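Local coordinates for HRDC domain-containing protein (Bifidobacterium adolescentis ATCC 15703, PDB 3CYM), which is uncharacterised but probably binds nucleic acid and acts as a 3'-5' exonuclease of the ribonuclease D type, at residues K389-Y392 with L393-C397; R403-V407 with A408-S412. All coordinates share one frame; numbering follows the deposited sequence. Where two conformers were deposited one is given.

Contact 1: K389-Y392 with L393-C397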
ATOM      1  N   LYS A 389     -15.518  -8.087   4.872  1.00 27.92           N
ATOM      2  CA  LYS A 389     -14.447  -8.655   4.046  1.00 26.08           C
ATOM      3  C   LYS A 389     -14.805 -10.050   3.557  1.00 22.33           C
ATOM      4  O   LYS A 389     -15.035 -10.945   4.370  1.00 19.52           O
ATOM      5  CB  LYS A 389     -13.115  -8.695   4.795  1.00 17.36           C
ATOM      6  CG  LYS A 389     -11.932  -9.047   3.899  1.00 25.64           C
ATOM      7  CD  LYS A 389     -10.618  -8.984   4.649  1.00 27.09           C
ATOM      8  CE  LYS A 389      -9.487  -9.562   3.824  1.00 33.78           C
ATOM      9  NZ  LYS A 389      -8.285  -9.798   4.684  1.00 36.91           N
ATOM     10  N   PRO A 390     -14.851 -10.228   2.220  1.00 21.57           N
ATOM     11  CA  PRO A 390     -15.224 -11.473   1.565  1.00 16.64           C
ATOM     12  C   PRO A 390     -14.533 -12.711   2.126  1.00 19.03           C
ATOM     13  O   PRO A 390     -15.174 -13.755   2.232  1.00 17.78           O
ATOM     14  CB  PRO A 390     -14.812 -11.221   0.122  1.00 14.98           C
ATOM     15  CG  PRO A 390     -15.091  -9.771  -0.051  1.00 17.23           C
ATOM     16  CD  PRO A 390     -14.561  -9.180   1.221  1.00 19.54           C
ATOM     17  N   GLN A 391     -13.261 -12.581   2.506  1.00 17.75           N
ATOM     18  CA  GLN A 391     -12.489 -13.697   3.077  1.00 22.11           C
ATOM     19  C   GLN A 391     -13.032 -14.210   4.422  1.00 21.50           C
ATOM     20  O   GLN A 391     -12.917 -15.408   4.729  1.00 23.03           O
ATOM     21  CB  GLN A 391     -10.997 -13.336   3.187  1.00 20.80           C
ATOM     22  CG  GLN A 391     -10.047 -14.511   3.475  1.00 26.04           C
ATOM     23  CD  GLN A 391     -10.052 -15.591   2.385  1.00 25.17           C
ATOM     24  OE1 GLN A 391     -10.211 -15.301   1.203  1.00 27.70           O
ATOM     25  NE2 GLN A 391      -9.863 -16.835   2.789  1.00 17.38           N
ATOM     26  N   TYR A 392     -13.631 -13.322   5.214  1.00 20.19           N
ATOM     27  CA  TYR A 392     -14.173 -13.721   6.518  1.00 21.09           C
ATOM     28  C   TYR A 392     -15.373 -14.671   6.366  1.00 19.87           C
ATOM     29  O   TYR A 392     -15.531 -15.607   7.154  1.00 21.01           O
ATOM     30  CB  TYR A 392     -14.520 -12.503   7.390  1.00 22.85           C
ATOM     31  CG  TYR A 392     -13.361 -11.558   7.705  1.00 24.71           C
ATOM     32  CD1 TYR A 392     -12.026 -11.983   7.636  1.00 25.38           C
ATOM     33  CD2 TYR A 392     -13.607 -10.246   8.103  1.00 25.54           C
ATOM     34  CE1 TYR A 392     -10.978 -11.121   7.921  1.00 19.38           C
ATOM     35  CE2 TYR A 392     -12.554  -9.371   8.401  1.00 21.14           C
ATOM     36  CZ  TYR A 392     -11.253  -9.818   8.308  1.00 26.98           C
ATOM     37  OH  TYR A 392     -10.224  -8.962   8.597  1.00 31.36           O
ATOM     38  N   LEU A 393     -16.181 -14.444   5.328  1.00 15.77           N
ATOM     39  CA  LEU A 393     -17.316 -15.318   4.980  1.00 18.24           C
ATOM     40  C   LEU A 393     -16.867 -16.665   4.435  1.00 18.09           C
ATOM     41  O   LEU A 393     -17.512 -17.683   4.680  1.00 23.13           O
ATOM     42  CB  LEU A 393     -18.230 -14.650   3.947  1.00 14.66           C
ATOM     43  CG  LEU A 393     -18.696 -13.215   4.178  1.00 16.40           C
ATOM     44  CD1 LEU A 393     -19.387 -12.698   2.924  1.00 11.83           C
ATOM     45  CD2 LEU A 393     -19.618 -13.144   5.356  1.00 13.16           C
ATOM     46  N   ARG A 394     -15.787 -16.650   3.658  1.00 17.71           N
ATOM     47  CA  ARG A 394     -15.148 -17.864   3.159  1.00 19.45           C
ATOM     48  C   ARG A 394     -14.565 -18.711   4.299  1.00 21.69           C
ATOM     49  O   ARG A 394     -14.808 -19.921   4.370  1.00 17.65           O
ATOM     50  CB  ARG A 394     -14.057 -17.514   2.143  1.00 21.41           C
ATOM     51  CG  ARG A 394     -14.574 -16.846   0.870  1.00 20.91           C
ATOM     52  CD  ARG A 394     -13.545 -16.907  -0.254  1.00 16.40           C
ATOM     53  NE  ARG A 394     -12.528 -15.866  -0.135  1.00 26.00           N
ATOM     54  CZ  ARG A 394     -12.599 -14.670  -0.713  1.00 27.19           C
ATOM     55  NH1 ARG A 394     -13.644 -14.339  -1.458  1.00 24.59           N
ATOM     56  NH2 ARG A 394     -11.620 -13.796  -0.536  1.00 31.22           N
ATOM     57  N   ASN A 395     -13.803 -18.072   5.189  1.00 19.85           N
ATOM     58  CA  ASN A 395     -13.278 -18.735   6.384  1.00 21.28           C
ATOM     59  C   ASN A 395     -14.384 -19.372   7.246  1.00 21.48           C
ATOM     60  O   ASN A 395     -14.247 -20.514   7.689  1.00 26.08           O
ATOM     61  CB  ASN A 395     -12.409 -17.766   7.207  1.00 21.49           C
ATOM     62  CG  ASN A 395     -11.085 -17.419   6.514  1.00 30.17           C
ATOM     63  OD1 ASN A 395     -10.735 -17.993   5.476  1.00 28.63           O
ATOM     64  ND2 ASN A 395     -10.341 -16.474   7.092  1.00 17.93           N
ATOM     65  N   LEU A 396     -15.486 -18.642   7.428  1.00 19.89           N
ATOM     66  CA  LEU A 396     -16.666 -19.102   8.183  1.00 21.18           C
ATOM     67  C   LEU A 396     -17.320 -20.363   7.614  1.00 21.95           C
ATOM     68  O   LEU A 396     -17.741 -21.246   8.359  1.00 23.98           O
ATOM     69  CB  LEU A 396     -17.693 -17.964   8.278  1.00 19.68           C
ATOM     70  CG  LEU A 396     -19.088 -18.173   8.884  1.00 16.50           C
ATOM     71  CD1 LEU A 396     -19.072 -18.218  10.412  1.00 14.24           C
ATOM     72  CD2 LEU A 396     -19.994 -17.058   8.403  1.00  8.38           C
ATOM     73  N   CYS A 397     -17.400 -20.435   6.291  1.00 23.24           N
ATOM     74  CA  CYS A 397     -18.042 -21.551   5.615  1.00 22.18           C
ATOM     75  C   CYS A 397     -17.061 -22.684   5.294  1.00 22.33           C
ATOM     76  O   CYS A 397     -17.461 -23.732   4.786  1.00 21.38           O
ATOM     77  CB  CYS A 397     -18.764 -21.060   4.362  1.00 18.27           C
ATOM     78  SG  CYS A 397     -20.095 -19.897   4.747  1.00 23.05           S
TER
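Asn-395 N donates to Gln-391 O at 2.8 Å and Leu-396 N to Tyr-392 O, and Arg-394 N bonds more loosely to Pro-390 O at 3.3 Å, so that residues 390-397 wind as a short alpha-helix from its first turn. Above this frame Gln-391 holds two side chains of the following turn with the two polar atoms of its amide. Its OE1 lies at the edge of the Arg-394 guanidinium, in that group's plane, and is gripped side-on by NE and NH2 of Arg-394, each 2.7 Å away; both nitrogens reach the oxygen from the same face of the amide, whose plane is turned 59° from the guanidinium. A bend in the arginine chain at chi3 (-81°) folds the group back over the start of the helix, where one face rests on Pro-390 C and Gln-391 N while NH1 touches Pro-390 CB. The other end of the glutamine amide, NE2, donates to Asn-395 OD1 at 3.1 Å, arriving well out of the plane of the asparagine carbonyl, away from its lone-pair directions. Both amides have further partners: Gln-391 NE2 and Asn-395 OD1 bond to the backbone of Ala-348, and Asn-395 ND2 to Gln-414 OE1. Leu-393, by contrast, packs on Val-369 and Val-373 of helix 360-380. The polar row formed by Arg-394, Gln-391 and Asn-395 follows the i to i+3 and i to i+4 spacing of an alpha-helix, here an amphipathic one within the HRDC-like helical C-terminal domain.

Contact 2: R403-V407 with A408-S412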
ATOM      1  N   ARG A 403     -23.307 -25.136  10.854  1.00 30.02           N
ATOM      2  CA  ARG A 403     -24.390 -24.826  11.775  1.00 26.54           C
ATOM      3  C   ARG A 403     -23.929 -24.741  13.226  1.00 27.38           C
ATOM      4  O   ARG A 403     -24.681 -24.265  14.076  1.00 32.17           O
ATOM      5  CB  ARG A 403     -25.532 -25.825  11.616  1.00 25.49           C
ATOM      6  CG  ARG A 403     -26.384 -25.537  10.412  1.00 27.86           C
ATOM      7  CD  ARG A 403     -27.243 -26.718  10.020  1.00 21.29           C
ATOM      8  NE  ARG A 403     -28.028 -26.404   8.825  1.00 17.85           N
ATOM      9  CZ  ARG A 403     -27.610 -26.595   7.573  1.00 23.63           C
ATOM     10  NH1 ARG A 403     -26.408 -27.111   7.322  1.00 17.91           N
ATOM     11  NH2 ARG A 403     -28.403 -26.268   6.563  1.00 25.57           N
ATOM     12  N   LYS A 404     -22.705 -25.199  13.495  1.00 24.13           N
ATOM     13  CA  LYS A 404     -22.113 -25.152  14.832  0.50 26.77           C
ATOM     14  C   LYS A 404     -21.277 -23.891  15.057  1.00 27.83           C
ATOM     15  O   LYS A 404     -20.668 -23.720  16.125  1.00 32.37           O
ATOM     16  CB  LYS A 404     -21.266 -26.404  15.096  0.50 25.83           C
ATOM     17  CG  LYS A 404     -22.085 -27.653  15.409  0.50 30.75           C
ATOM     18  CD  LYS A 404     -21.331 -28.615  16.321  0.50 34.94           C
ATOM     19  CE  LYS A 404     -20.427 -29.553  15.542  0.50 37.37           C
ATOM     20  NZ  LYS A 404     -21.170 -30.702  14.944  0.50 33.84           N
ATOM     21  N   ARG A 405     -21.241 -23.015  14.052  1.00 25.66           N
ATOM     22  CA  ARG A 405     -20.531 -21.741  14.153  1.00 23.83           C
ATOM     23  C   ARG A 405     -21.298 -20.772  15.041  1.00 23.87           C
ATOM     24  O   ARG A 405     -22.526 -20.653  14.937  1.00 25.35           O
ATOM     25  CB  ARG A 405     -20.362 -21.090  12.778  1.00 19.88           C
ATOM     26  CG  ARG A 405     -19.464 -21.810  11.800  1.00 18.37           C
ATOM     27  CD  ARG A 405     -18.023 -21.802  12.242  1.00 23.12           C
ATOM     28  NE  ARG A 405     -17.136 -21.645  11.093  1.00 25.39           N
ATOM     29  CZ  ARG A 405     -15.879 -22.068  11.038  1.00 19.76           C
ATOM     30  NH1 ARG A 405     -15.330 -22.695  12.073  1.00 17.65           N
ATOM     31  NH2 ARG A 405     -15.167 -21.854   9.942  1.00 18.02           N
ATOM     32  N   ASP A 406     -20.578 -20.090  15.923  1.00 29.10           N
ATOM     33  CA  ASP A 406     -21.115 -18.890  16.538  1.00 31.97           C
ATOM     34  C   ASP A 406     -20.728 -17.801  15.554  1.00 25.35           C
ATOM     35  O   ASP A 406     -19.599 -17.319  15.581  1.00 28.57           O
ATOM     36  CB  ASP A 406     -20.503 -18.641  17.924  1.00 32.47           C
ATOM     37  CG  ASP A 406     -21.153 -17.464  18.673  1.00 40.31           C
ATOM     38  OD1 ASP A 406     -21.061 -17.466  19.919  1.00 46.45           O
ATOM     39  OD2 ASP A 406     -21.731 -16.532  18.049  1.00 30.58           O
ATOM     40  N   VAL A 407     -21.671 -17.438  14.685  1.00 23.87           N
ATOM     41  CA  VAL A 407     -21.416 -16.536  13.551  1.00 24.84           C
ATOM     42  C   VAL A 407     -20.906 -15.176  14.020  1.00 26.94           C
ATOM     43  O   VAL A 407     -19.845 -14.730  13.584  1.00 31.91           O
ATOM     44  CB  VAL A 407     -22.666 -16.379  12.638  1.00 20.59           C
ATOM     45  CG1 VAL A 407     -22.431 -15.353  11.540  1.00 24.55           C
ATOM     46  CG2 VAL A 407     -23.052 -17.711  12.021  1.00 27.84           C
ATOM     47  N   ALA A 408     -21.649 -14.545  14.931  1.00 27.26           N
ATOM     48  CA  ALA A 408     -21.275 -13.246  15.478  1.00 23.77           C
ATOM     49  C   ALA A 408     -19.883 -13.240  16.119  1.00 24.74           C
ATOM     50  O   ALA A 408     -19.114 -12.304  15.895  1.00 24.84           O
ATOM     51  CB  ALA A 408     -22.332 -12.757  16.462  1.00 24.03           C
ATOM     52  N   ARG A 409     -19.559 -14.287  16.883  1.00 23.48           N
ATOM     53  CA  ARG A 409     -18.248 -14.405  17.537  1.00 24.86           C
ATOM     54  C   ARG A 409     -17.117 -14.722  16.554  1.00 24.99           C
ATOM     55  O   ARG A 409     -16.063 -14.081  16.603  1.00 28.22           O
ATOM     56  CB  ARG A 409     -18.287 -15.423  18.693  1.00 29.72           C
ATOM     57  CG  ARG A 409     -16.938 -15.661  19.400  1.00 36.61           C
ATOM     58  CD  ARG A 409     -17.042 -16.647  20.568  1.00 47.34           C
ATOM     59  NE  ARG A 409     -17.723 -17.892  20.201  1.00 60.09           N
ATOM     60  CZ  ARG A 409     -17.779 -18.986  20.962  1.00 63.25           C
ATOM     61  NH1 ARG A 409     -17.183 -19.019  22.149  1.00 65.71           N
ATOM     62  NH2 ARG A 409     -18.431 -20.058  20.529  1.00 62.19           N
ATOM     63  N   PHE A 410     -17.343 -15.697  15.665  1.00 25.61           N
ATOM     64  CA  PHE A 410     -16.357 -16.084  14.647  1.00 23.04           C
ATOM     65  C   PHE A 410     -15.956 -14.900  13.786  1.00 22.84           C
ATOM     66  O   PHE A 410     -14.775 -14.713  13.507  1.00 24.44           O
ATOM     67  CB  PHE A 410     -16.883 -17.209  13.739  1.00 24.07           C
ATOM     68  CG  PHE A 410     -15.847 -17.763  12.783  1.00 30.20           C
ATOM     69  CD1 PHE A 410     -15.051 -18.844  13.154  1.00 32.41           C
ATOM     70  CD2 PHE A 410     -15.669 -17.210  11.513  1.00 31.75           C
ATOM     71  CE1 PHE A 410     -14.092 -19.355  12.284  1.00 31.43           C
ATOM     72  CE2 PHE A 410     -14.710 -17.713  10.642  1.00 32.34           C
ATOM     73  CZ  PHE A 410     -13.926 -18.791  11.022  1.00 36.22           C
ATOM     74  N   LEU A 411     -16.949 -14.117  13.365  1.00 24.13           N
ATOM     75  CA  LEU A 411     -16.727 -12.959  12.498  1.00 23.68           C
ATOM     76  C   LEU A 411     -15.944 -11.870  13.200  1.00 21.78           C
ATOM     77  O   LEU A 411     -15.084 -11.230  12.596  1.00 27.95           O
ATOM     78  CB  LEU A 411     -18.063 -12.411  11.992  1.00 18.91           C
ATOM     79  CG  LEU A 411     -18.519 -12.721  10.563  1.00 15.10           C
ATOM     80  CD1 LEU A 411     -18.068 -14.074  10.024  1.00 18.51           C
ATOM     81  CD2 LEU A 411     -20.023 -12.562  10.507  1.00  5.95           C
ATOM     82  N   SER A 412     -16.248 -11.682  14.481  1.00 25.72           N
ATOM     83  CA  SER A 412     -15.545 -10.736  15.342  1.00 22.48           C
ATOM     84  C   SER A 412     -14.077 -11.147  15.511  1.00 22.59           C
ATOM     85  O   SER A 412     -13.170 -10.343  15.266  1.00 23.97           O
ATOM     86  CB  SER A 412     -16.253 -10.651  16.698  1.00 21.36           C
ATOM     87  OG  SER A 412     -16.324  -9.316  17.154  1.00 28.37           O
TER
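Arg-405 lays its guanidinium flat on one face of the Phe-410 ring, the planes 26° apart and the group centres 4.0 Å from each other. The cation-pi contact is off-centre: Phe-410 CE1 sits over the middle of the guanidinium, 3.5 Å from Arg-405 CZ, and Arg-405 NH2 comes equally near Phe-410 CZ. Bends at chi2 (-67°) and chi3 turn the arginine chain back to reach a ring five residues further on. At the next position Asp-406 is the N-cap of helix 407-414, which starts at Val-407. It accepts a weak bond from Arg-409 N on OD2 at 3.3 Å, while its backbone O accepts the N-H of Phe-410 at 2.8 Å in a nearly straight bond. The other carboxylate oxygen, OD1, forms a salt bridge with Arg-409 NE, 3.4 Å away; because it lies well out of the guanidinium plane, the attraction is one of charge, with no N-H aimed at it. From the first residue of the helix, Val-407 CG1 meets CD2 of Leu-411, one turn on, at 3.8 Å, the two side chains running side by side, and Leu-411 N donates to Val-407 O. In a second shell, Arg-405 NE bonds to Leu-396 O, with a weak bond from NH2 to Asn-395 O, which fixes the guanidinium at the C-terminal part of helix 390-397. Replacing Arg-405 by a leucine would probably leave the carbonyl of Leu-396 without this donor and strip the Phe-410 face of its cationic cover. Phe-410 itself leans on Asn-395 and Leu-396, whereas Val-407 packs against Val-428 and Ser-429 of helix 418-433.

How the contacts relate
The chain enters contact 1 first, at the start of helix 390-397, and leaves it before contact 2 opens; the two are in series, neither nested nor crossed. Each is local: contact 1 ties one turn of its helix to the next, and contact 2 fastens the end of the connecting loop to the helix 407-414 that follows. They meet in space, their centres about 11 Å apart, where Leu-396 CA packs at 3.4 Å on Phe-410 CE2. Arg-405, in the loop between them, adds a second tie: its guanidinium bonds to the backbone of helix 390-397 and rests on Phe-410 of helix 407-414. Further out, contact 1 reaches helix 360-380, and both reach helix 418-433.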